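Side-chain contacts in nucleotidyl transferase (Methanothermobacter thermautotrophicus, PDB 6PLJ), which probably transfers nucleotidyl groups and may take part in pseudomurein cell wall synthesis: residues A[59-62]-A[63-66]; A[221-224]-A[225-228]. All coordinates share one frame; numbering follows the deposited sequence.

Contact 1 (A[59-62]-A[63-66]); sequences GVTV and IEAT
E64 reaches back from the first turn of helix 62-72 to the residue at its N-cap, T61. Its CB lies 3.6 Å from T61 O and 3.8 Å from V60 CG2. CG turns beside its own backbone N (chi1 -74°) and passes T61 OG1. Beyond CG the chain is extended, and CD lies 3.7 Å from V60 CB. At the tip the two oxygens part company. OE1 lies against the apolar V60 CG1. E64 OE2 accepts from T61 OG1 at 2.7 Å through its anti lone pair. It also takes a weak bond from T61 N. T61 OG1 sits between its own N and carbonyl carbon (chi1 56°), which brings it within bonding distance of E64 N. There it accepts from E64 N at 3.2 Å, nearly straight at 161°. The two residues therefore form a capping box. The backbone bonds A65 N to T61 O and T66 N to V62 O continue the turn. A92 of helix 86-92 touches both T61 and E64. The hydroxyl both donates and accepts, while the carboxylate lies at the helix N-terminus, where the helix dipole would probably favour its negative charge.

Contact 2 (A[221-224]-A[225-228]); sequences NHYS and DYLR
Segment 221-224 leads into helix 223-236 with H222 at the N-cap, and the backbone bonds L227 N to Y223 O and R228 N to S224 O, each 3.0 Å, wind the first turn. D225 bends back over this start. Its CG stands beside its own N (chi1 -63°), and OD2 gathers two backbone N-H groups ahead of the helix. H222 N meets D225 OD2 at 2.8 Å, almost straight at 172°, from above the carboxylate plane. N221 N meets the same oxygen, D225 OD2, at 3.0 Å on the anti side, closer to that plane. D225 OD1 accepts from a water at 2.8 Å, and that water is also hydrogen-bonded to S224 OG. The H222 ring uses ND1 elsewhere, on D41, which also accepts from Y223 N.

The other contacts of the turn are mainly ring and aliphatic packing. Y223 and Y226 run alongside each other, and their rings, 29° from parallel, are displaced with little overlap. Y223 CE1 touches Y226 CD2 at 3.5 Å. L227 crosses the Y223 ring. Its CG makes a CH-pi contact over one face, toward the rim and 4.3 Å from the centroid. L227 CD1 lies by CD2 and CE2 of the ring, and L227 CD2 reaches toward its hydroxyl. M38 and M42 of helix 36-44 also touch Y223, and Y226 OH bonds P56 O. This is a helix N-terminus whose third residue, D225, accepts the N-H groups of N221 and of the N-cap residue H222, and it seats the C-terminal helix against helix 36-44.

Both contacts are helix starts in which an acidic residue of the first turn bonds back to the chain before it. Contact 1 opens helix 62-72 and is partly buried. Contact 2 opens the C-terminal helix 223-236 and lies at the surface. The box of contact 1 runs both ways, though its bond from the T61 N-H is weak. In contact 2 the N-cap imidazole bonds D41 instead, and a water joins the acid to a serine. Aliphatic groups pack round the first, tyrosines round the second. The two meet where V62 CG2 packs on Y226 CD1 at 4.3 Å. Strand 56-57 touches both, through L57 on V62 and P56 on Y226.

Contact 1 (A[59-62]-A[63-66])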
# COMPACT_ATOMS: atom_id res chain seq x y z
N GLY A 59 14.33 8.63 10.38
CA GLY A 59 15.72 8.55 9.89
C GLY A 59 15.91 7.98 8.48
O GLY A 59 17.04 7.85 8.00
N VAL A 60 14.81 7.66 7.80
CA VAL A 60 14.86 7.11 6.45
C VAL A 60 13.87 7.92 5.61
O VAL A 60 13.67 9.10 5.89
CB VAL A 60 14.60 5.58 6.44
CG1 VAL A 60 15.75 4.85 7.13
CG2 VAL A 60 13.27 5.22 7.08
N THR A 61 13.31 7.33 4.56
CA THR A 61 12.26 7.96 3.76
C THR A 61 10.92 7.27 4.01
O THR A 61 10.85 6.16 4.55
CB THR A 61 12.58 7.79 2.28
OG1 THR A 61 12.74 6.40 2.00
CG2 THR A 61 13.85 8.54 1.88
N VAL A 62 9.86 7.93 3.58
CA VAL A 62 8.52 7.36 3.63
C VAL A 62 8.52 5.96 3.03
O VAL A 62 7.97 5.04 3.62
CB VAL A 62 7.52 8.30 2.89
CG1 VAL A 62 6.20 7.61 2.53
CG2 VAL A 62 7.24 9.52 3.76
N ILE A 63 9.08 5.80 1.83
CA ILE A 63 9.01 4.49 1.18
C ILE A 63 9.78 3.43 1.95
O ILE A 63 9.31 2.30 2.09
CB ILE A 63 9.41 4.54 -0.32
CG1 ILE A 63 9.14 3.18 -0.99
CG2 ILE A 63 10.87 4.95 -0.53
CD1 ILE A 63 7.69 2.73 -0.94
N GLU A 64 10.93 3.79 2.51
CA GLU A 64 11.68 2.85 3.34
C GLU A 64 10.86 2.47 4.57
O GLU A 64 10.88 1.31 4.99
CB GLU A 64 13.03 3.43 3.77
CG GLU A 64 14.06 3.47 2.65
CD GLU A 64 15.25 4.35 3.00
OE1 GLU A 64 16.25 3.81 3.53
OE2 GLU A 64 15.18 5.56 2.71
N ALA A 65 10.16 3.43 5.16
CA ALA A 65 9.31 3.14 6.31
C ALA A 65 8.21 2.13 5.97
O ALA A 65 7.97 1.18 6.72
CB ALA A 65 8.71 4.41 6.87
N THR A 66 7.55 2.33 4.84
CA THR A 66 6.51 1.41 4.41
C THR A 66 7.06 0.01 4.20
O THR A 66 6.48 -0.96 4.67
CB THR A 66 5.85 1.89 3.12
OG1 THR A 66 5.22 3.15 3.38
CG2 THR A 66 4.81 0.90 2.63

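Contact 2 (A[221-224]-A[225-228])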
# COMPACT_ATOMS: atom_id res chain seq x y z
N ASN A 221 -1.70 12.16 0.79
CA ASN A 221 -2.29 12.81 -0.36
C ASN A 221 -1.96 14.29 -0.31
O ASN A 221 -1.52 14.88 -1.30
CB ASN A 221 -3.80 12.60 -0.36
CG ASN A 221 -4.47 13.27 -1.53
OD1 ASN A 221 -3.99 13.18 -2.67
ND2 ASN A 221 -5.57 13.97 -1.27
N HIS A 222 -2.18 14.89 0.86
CA HIS A 222 -1.78 16.27 1.12
C HIS A 222 -0.54 16.32 2.00
O HIS A 222 -0.25 15.37 2.72
CB HIS A 222 -2.93 17.03 1.82
CG HIS A 222 -4.06 17.35 0.91
ND1 HIS A 222 -4.04 18.43 0.04
CD2 HIS A 222 -5.24 16.72 0.69
CE1 HIS A 222 -5.17 18.46 -0.64
NE2 HIS A 222 -5.91 17.43 -0.27
N TYR A 223 0.18 17.43 1.96
CA TYR A 223 1.34 17.60 2.81
C TYR A 223 0.95 17.49 4.29
O TYR A 223 1.71 16.95 5.10
CB TYR A 223 2.07 18.91 2.50
CG TYR A 223 3.39 19.08 3.19
CD1 TYR A 223 4.45 18.19 2.97
CD2 TYR A 223 3.59 20.13 4.08
CE1 TYR A 223 5.66 18.35 3.62
CE2 TYR A 223 4.80 20.30 4.71
CZ TYR A 223 5.82 19.41 4.49
OH TYR A 223 7.00 19.62 5.15
N SER A 224 -0.24 17.97 4.63
CA SER A 224 -0.77 17.85 6.00
C SER A 224 -0.84 16.39 6.47
O SER A 224 -0.67 16.12 7.64
CB SER A 224 -2.12 18.54 6.12
OG SER A 224 -3.08 18.00 5.23
N ASP A 225 -1.09 15.47 5.54
CA ASP A 225 -1.11 14.03 5.89
C ASP A 225 0.27 13.56 6.30
O ASP A 225 0.42 12.79 7.24
CB ASP A 225 -1.57 13.19 4.69
CG ASP A 225 -2.99 13.50 4.25
OD1 ASP A 225 -3.87 13.72 5.12
OD2 ASP A 225 -3.25 13.46 3.02
N TYR A 226 1.29 14.00 5.57
CA TYR A 226 2.65 13.68 5.94
C TYR A 226 3.00 14.25 7.33
O TYR A 226 3.57 13.57 8.17
CB TYR A 226 3.64 14.19 4.90
CG TYR A 226 5.05 14.29 5.38
CD1 TYR A 226 5.85 13.15 5.52
CD2 TYR A 226 5.61 15.52 5.71
CE1 TYR A 226 7.15 13.22 5.95
CE2 TYR A 226 6.92 15.61 6.14
CZ TYR A 226 7.69 14.46 6.25
OH TYR A 226 9.00 14.54 6.66
N LEU A 227 2.61 15.49 7.57
CA LEU A 227 2.94 16.11 8.85
C LEU A 227 2.27 15.38 10.00
O LEU A 227 2.87 15.20 11.05
CB LEU A 227 2.57 17.59 8.87
CG LEU A 227 3.32 18.45 7.85
CD1 LEU A 227 2.77 19.86 7.89
CD2 LEU A 227 4.81 18.44 8.11
N ARG A 228 1.04 14.94 9.76
CA ARG A 228 0.30 14.13 10.74
C ARG A 228 1.03 12.82 11.06
O ARG A 228 1.18 12.43 12.20
CB ARG A 228 -1.10 13.88 10.23
CG ARG A 228 -1.97 13.07 11.17
CD ARG A 228 -3.32 12.78 10.58
NE ARG A 228 -4.06 11.89 11.46
CZ ARG A 228 -5.24 11.36 11.20
NH1 ARG A 228 -5.88 11.61 10.06
NH2 ARG A 228 -5.80 10.55 12.10
O HOH W 1 -4.06 16.01 6.79